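Local coordinates for protein haloacid dehalogenase-like hydrolase (Salmonella enterica subsp. enterica serovar Typhi, PDB 4EZE) that probably hydrolyses O-phosphoserine to serine and phosphate, the last step of serine biosynthesis, as a magnesium-dependent phosphatase of the HAD superfamily, at residues S181-K194 and H304-E316. Residues are numbered along the deposited sequence; the frame is centred on the assembly and turned at random.
Sequences SPGLLTILPVIKAK and HGFELLLFLIEDE
Gly183 and Phe306 bring the two backbones closest, their CA atoms 4.4 Å apart, where a type II turn from Ser181 to Leu184 leads into helix 184-193 of the HAD Rossmann-like domain. Phe306 N, at the start of 3-10 segment 306-309, gives a nearly straight hydrogen bond to Pro182 O (2.9 Å, 170°). Gly183, the N-cap residue of the helix, has a positive phi (99°), and its CA lies 3.6 Å from Glu307 OE1. Leu184 runs alongside Phe306, pointing the same way, and its CG comes within 3.4 Å of ring atom CD2; Ser181 CB lies in the ring plane at its edge. Trp287 stacks on this ring and Phe113 meets it edge-to-face, which ties the contact to the central parallel sheet. One turn on, the CG1 branch of Ile187 swings roughly opposite the backbone N (chi1 -155°), which carries CD1 to 3.5 Å from Glu307 O. Val190 CG1 meets Leu310 CD1 with the side chains crossed at about a right angle, while Ile313 CD1 packs on Ile191 CA and Lys194 CG. Beyond the helix end, the Lys194 chain, bent at chi2 and chi3, brings NZ to Glu314 OE1 in a salt bridge modelled doubtfully short. A water bridges Lys194 NZ (2.8 Å) to Asp315 N.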
loop_
_atom_site.group_PDB
_atom_site.type_symbol
_atom_site.label_atom_id
_atom_site.label_comp_id
_atom_site.label_asym_id
_atom_site.label_seq_id
_atom_site.Cartn_x
_atom_site.Cartn_y
_atom_site.Cartn_z
ATOM N N SER A 181 0.234 -8.884 -5.222
ATOM C CA SER A 181 1.021 -8.932 -3.986
ATOM C C SER A 181 0.296 -9.864 -3.039
ATOM O O SER A 181 -0.938 -9.897 -3.038
ATOM C CB SER A 181 1.142 -7.554 -3.333
ATOM O OG SER A 181 2.155 -6.771 -3.949
ATOM N N PRO A 182 1.060 -10.620 -2.236
ATOM C CA PRO A 182 0.560 -11.640 -1.315
ATOM C C PRO A 182 -0.537 -11.140 -0.368
ATOM O O PRO A 182 -0.416 -10.058 0.204
ATOM C CB PRO A 182 1.808 -12.053 -0.502
ATOM C CG PRO A 182 2.927 -11.140 -0.920
ATOM C CD PRO A 182 2.539 -10.495 -2.214
ATOM N N GLY A 183 -1.602 -11.929 -0.232
ATOM C CA GLY A 183 -2.623 -11.723 0.801
ATOM C C GLY A 183 -3.864 -11.006 0.280
ATOM O O GLY A 183 -4.896 -10.918 0.973
ATOM N N LEU A 184 -3.763 -10.476 -0.934
ATOM C CA LEU A 184 -4.841 -9.659 -1.503
ATOM C C LEU A 184 -6.026 -10.524 -1.921
ATOM O O LEU A 184 -7.175 -10.135 -1.721
ATOM C CB LEU A 184 -4.316 -8.805 -2.658
ATOM C CG LEU A 184 -3.480 -7.631 -2.149
ATOM C CD1 LEU A 184 -2.611 -7.015 -3.242
ATOM C CD2 LEU A 184 -4.406 -6.576 -1.585
ATOM N N LEU A 185 -5.749 -11.713 -2.455
ATOM C CA LEU A 185 -6.830 -12.635 -2.788
ATOM C C LEU A 185 -7.584 -12.948 -1.526
ATOM O O LEU A 185 -8.802 -12.869 -1.484
ATOM C CB LEU A 185 -6.315 -13.936 -3.405
ATOM C CG LEU A 185 -5.668 -13.805 -4.780
ATOM C CD1 LEU A 185 -5.106 -15.158 -5.193
ATOM C CD2 LEU A 185 -6.635 -13.255 -5.830
ATOM N N THR A 186 -6.863 -13.281 -0.467
ATOM C CA THR A 186 -7.567 -13.538 0.787
ATOM C C THR A 186 -8.321 -12.308 1.306
ATOM O O THR A 186 -9.468 -12.417 1.727
ATOM C CB THR A 186 -6.631 -14.018 1.905
ATOM O OG1 THR A 186 -6.063 -15.276 1.540
ATOM C CG2 THR A 186 -7.437 -14.160 3.223
ATOM N N ILE A 187 -7.697 -11.134 1.275
ATOM C CA ILE A 187 -8.268 -10.020 2.045
ATOM C C ILE A 187 -9.332 -9.206 1.291
ATOM O O ILE A 187 -10.206 -8.581 1.904
ATOM C CB ILE A 187 -7.168 -9.096 2.658
ATOM C CG1 ILE A 187 -7.726 -8.381 3.886
ATOM C CG2 ILE A 187 -6.640 -8.108 1.622
ATOM C CD1 ILE A 187 -8.179 -9.348 4.973
ATOM N N LEU A 188 -9.275 -9.231 -0.037
ATOM C CA LEU A 188 -10.159 -8.404 -0.870
ATOM C C LEU A 188 -11.671 -8.644 -0.687
ATOM O O LEU A 188 -12.468 -7.712 -0.673
ATOM C CB LEU A 188 -9.812 -8.599 -2.349
ATOM C CG LEU A 188 -8.579 -7.839 -2.771
ATOM C CD1 LEU A 188 -8.263 -8.220 -4.208
ATOM C CD2 LEU A 188 -8.841 -6.344 -2.585
ATOM N N PRO A 189 -12.064 -9.907 -0.609
ATOM C CA PRO A 189 -13.450 -10.313 -0.378
ATOM C C PRO A 189 -13.895 -9.881 1.013
ATOM O O PRO A 189 -15.063 -9.576 1.241
ATOM C CB PRO A 189 -13.394 -11.851 -0.457
ATOM C CG PRO A 189 -12.084 -12.187 -1.114
ATOM C CD PRO A 189 -11.152 -11.041 -0.867
ATOM N N VAL A 190 -12.958 -9.850 1.943
ATOM C CA VAL A 190 -13.255 -9.439 3.305
ATOM C C VAL A 190 -13.460 -7.926 3.380
ATOM O O VAL A 190 -14.332 -7.428 4.102
ATOM C CB VAL A 190 -12.103 -9.868 4.209
ATOM C CG1 VAL A 190 -12.349 -9.424 5.640
ATOM C CG2 VAL A 190 -11.915 -11.380 4.072
ATOM N N ILE A 191 -12.649 -7.193 2.626
ATOM C CA ILE A 191 -12.772 -5.735 2.559
ATOM C C ILE A 191 -14.183 -5.378 2.113
ATOM O O ILE A 191 -14.837 -4.481 2.668
ATOM C CB ILE A 191 -11.788 -5.176 1.524
ATOM C CG1 ILE A 191 -10.386 -5.736 1.784
ATOM C CG2 ILE A 191 -11.812 -3.648 1.491
ATOM C CD1 ILE A 191 -9.353 -4.689 2.105
ATOM N N LYS A 192 -14.633 -6.096 1.090
ATOM C CA LYS A 192 -15.964 -5.925 0.542
ATOM C C LYS A 192 -17.011 -6.308 1.600
ATOM O O LYS A 192 -17.938 -5.545 1.841
ATOM C CB LYS A 192 -16.113 -6.773 -0.723
ATOM C CG LYS A 192 -17.380 -6.502 -1.513
ATOM C CD LYS A 192 -17.883 -7.781 -2.158
ATOM C CE LYS A 192 -17.534 -7.820 -3.632
ATOM N NZ LYS A 192 -18.287 -6.761 -4.356
ATOM N N ALA A 193 -16.846 -7.466 2.248
ATOM C CA ALA A 193 -17.794 -7.921 3.274
ATOM C C ALA A 193 -17.903 -6.925 4.395
ATOM O O ALA A 193 -18.874 -6.958 5.143
ATOM C CB ALA A 193 -17.419 -9.289 3.844
ATOM N N LYS A 194 -16.907 -6.050 4.527
ATOM C CA LYS A 194 -16.877 -5.123 5.663
ATOM C C LYS A 194 -17.371 -3.763 5.234
ATOM O O LYS A 194 -17.306 -2.771 5.990
ATOM C CB LYS A 194 -15.472 -5.025 6.260
ATOM C CG LYS A 194 -15.013 -6.304 6.928
ATOM C CD LYS A 194 -15.917 -6.719 8.095
ATOM C CE LYS A 194 -15.656 -5.883 9.338
ATOM N NZ LYS A 194 -16.023 -6.570 10.612
ATOM N N HIS A 304 4.804 -9.728 6.271
ATOM C CA HIS A 304 3.692 -10.620 5.945
ATOM C C HIS A 304 2.983 -10.034 4.755
ATOM O O HIS A 304 3.549 -9.189 4.083
ATOM C CB HIS A 304 2.756 -10.788 7.147
ATOM C CG HIS A 304 3.396 -11.517 8.294
ATOM N ND1 HIS A 304 4.178 -10.882 9.238
ATOM C CD2 HIS A 304 3.394 -12.831 8.627
ATOM C CE1 HIS A 304 4.625 -11.775 10.107
ATOM N NE2 HIS A 304 4.153 -12.962 9.766
ATOM N N GLY A 305 1.762 -10.468 4.473
ATOM C CA GLY A 305 1.074 -9.962 3.288
ATOM C C GLY A 305 -0.097 -9.100 3.686
ATOM O O GLY A 305 -0.260 -8.765 4.856
ATOM N N PHE A 306 -0.916 -8.748 2.711
ATOM C CA PHE A 306 -2.046 -7.864 2.930
ATOM C C PHE A 306 -3.180 -8.548 3.728
ATOM O O PHE A 306 -4.181 -7.907 4.083
ATOM C CB PHE A 306 -2.581 -7.381 1.588
ATOM C CG PHE A 306 -1.826 -6.225 1.010
ATOM C CD1 PHE A 306 -1.933 -4.965 1.560
ATOM C CD2 PHE A 306 -1.032 -6.393 -0.099
ATOM C CE1 PHE A 306 -1.233 -3.892 1.022
ATOM C CE2 PHE A 306 -0.354 -5.327 -0.667
ATOM C CZ PHE A 306 -0.455 -4.064 -0.106
ATOM N N GLU A 307 -3.050 -9.836 4.013
ATOM C CA GLU A 307 -4.038 -10.452 4.908
ATOM C C GLU A 307 -4.106 -9.613 6.180
ATOM O O GLU A 307 -5.184 -9.463 6.773
ATOM C CB GLU A 307 -3.725 -11.921 5.197
ATOM C CG GLU A 307 -2.499 -12.159 6.086
ATOM C CD GLU A 307 -1.195 -12.066 5.317
ATOM O OE1 GLU A 307 -1.261 -11.688 4.126
ATOM O OE2 GLU A 307 -0.112 -12.382 5.894
ATOM N N LEU A 308 -2.970 -9.025 6.573
ATOM C CA LEU A 308 -2.891 -8.238 7.825
ATOM C C LEU A 308 -3.797 -6.999 7.874
ATOM O O LEU A 308 -4.064 -6.484 8.947
ATOM C CB LEU A 308 -1.450 -7.811 8.149
ATOM C CG LEU A 308 -0.328 -8.830 8.392
ATOM C CD1 LEU A 308 0.814 -8.173 9.149
ATOM C CD2 LEU A 308 -0.820 -10.032 9.176
ATOM N N LEU A 309 -4.276 -6.505 6.733
ATOM C CA LEU A 309 -5.235 -5.396 6.797
ATOM C C LEU A 309 -6.461 -5.770 7.657
ATOM O O LEU A 309 -7.196 -4.909 8.150
ATOM C CB LEU A 309 -5.688 -4.982 5.409
ATOM C CG LEU A 309 -4.618 -4.408 4.491
ATOM C CD1 LEU A 309 -5.248 -4.169 3.139
ATOM C CD2 LEU A 309 -4.126 -3.094 5.053
ATOM N N LEU A 310 -6.701 -7.055 7.855
ATOM C CA LEU A 310 -7.778 -7.404 8.778
ATOM C C LEU A 310 -7.736 -6.586 10.070
ATOM O O LEU A 310 -8.772 -6.090 10.526
ATOM C CB LEU A 310 -7.739 -8.882 9.130
ATOM C CG LEU A 310 -9.040 -9.294 9.825
ATOM C CD1 LEU A 310 -10.178 -9.193 8.833
ATOM C CD2 LEU A 310 -8.928 -10.699 10.366
ATOM N N PHE A 311 -6.548 -6.462 10.670
ATOM C CA PHE A 311 -6.411 -5.785 11.978
ATOM C C PHE A 311 -6.843 -4.335 11.984
ATOM O O PHE A 311 -7.008 -3.726 13.031
ATOM C CB PHE A 311 -4.997 -5.945 12.542
ATOM C CG PHE A 311 -4.662 -7.366 12.825
ATOM C CD1 PHE A 311 -3.972 -8.121 11.883
ATOM C CD2 PHE A 311 -5.136 -7.982 13.977
ATOM C CE1 PHE A 311 -3.697 -9.458 12.108
ATOM C CE2 PHE A 311 -4.864 -9.321 14.220
ATOM C CZ PHE A 311 -4.146 -10.063 13.288
ATOM N N LEU A 312 -7.035 -3.774 10.806
ATOM C CA LEU A 312 -7.389 -2.391 10.757
ATOM C C LEU A 312 -8.851 -2.222 10.336
ATOM O O LEU A 312 -9.315 -1.102 10.196
ATOM C CB LEU A 312 -6.482 -1.650 9.780
ATOM C CG LEU A 312 -4.973 -1.777 9.994
ATOM C CD1 LEU A 312 -4.289 -1.331 8.716
ATOM C CD2 LEU A 312 -4.464 -0.953 11.149
ATOM N N ILE A 313 -9.573 -3.315 10.121
ATOM C CA ILE A 313 -10.966 -3.165 9.704
ATOM C C ILE A 313 -11.949 -4.055 10.452
ATOM O O ILE A 313 -13.154 -3.812 10.401
ATOM C CB ILE A 313 -11.141 -3.357 8.188
ATOM C CG1 ILE A 313 -10.853 -4.800 7.795
ATOM C CG2 ILE A 313 -10.227 -2.400 7.430
ATOM C CD1 ILE A 313 -11.178 -5.060 6.341
ATOM N N GLU A 314 -11.434 -5.070 11.140
ATOM C CA GLU A 314 -12.258 -5.979 11.958
ATOM C C GLU A 314 -12.106 -5.613 13.440
ATOM O O GLU A 314 -11.000 -5.596 13.965
ATOM C CB GLU A 314 -11.848 -7.440 11.738
ATOM C CG GLU A 314 -12.591 -8.442 12.620
ATOM C CD GLU A 314 -14.095 -8.144 12.684
ATOM O OE1 GLU A 314 -14.780 -8.243 11.646
ATOM O OE2 GLU A 314 -14.605 -7.807 13.768
ATOM N N ASP A 315 -13.213 -5.301 14.105
ATOM C CA ASP A 315 -13.170 -4.805 15.475
ATOM C C ASP A 315 -13.087 -5.972 16.450
ATOM O O ASP A 315 -12.564 -5.845 17.557
ATOM C CB ASP A 315 -14.420 -3.973 15.752
ATOM C CG ASP A 315 -14.389 -3.299 17.101
ATOM O OD1 ASP A 315 -13.466 -2.492 17.361
ATOM O OD2 ASP A 315 -15.313 -3.559 17.899
ATOM N N GLU A 316 -13.587 -7.116 16.004
ATOM C CA GLU A 316 -13.749 -8.301 16.841
ATOM C C GLU A 316 -12.533 -9.194 16.800
ATOM O O GLU A 316 -12.612 -10.329 16.340
ATOM C CB GLU A 316 -14.949 -9.122 16.349
ATOM C CG GLU A 316 -16.286 -8.443 16.579
ATOM C CD GLU A 316 -16.659 -8.421 18.046
ATOM O OE1 GLU A 316 -16.529 -9.481 18.704
ATOM O OE2 GLU A 316 -17.075 -7.349 18.542
HETATM O O HOH W 1 -15.815 -4.969 12.857
#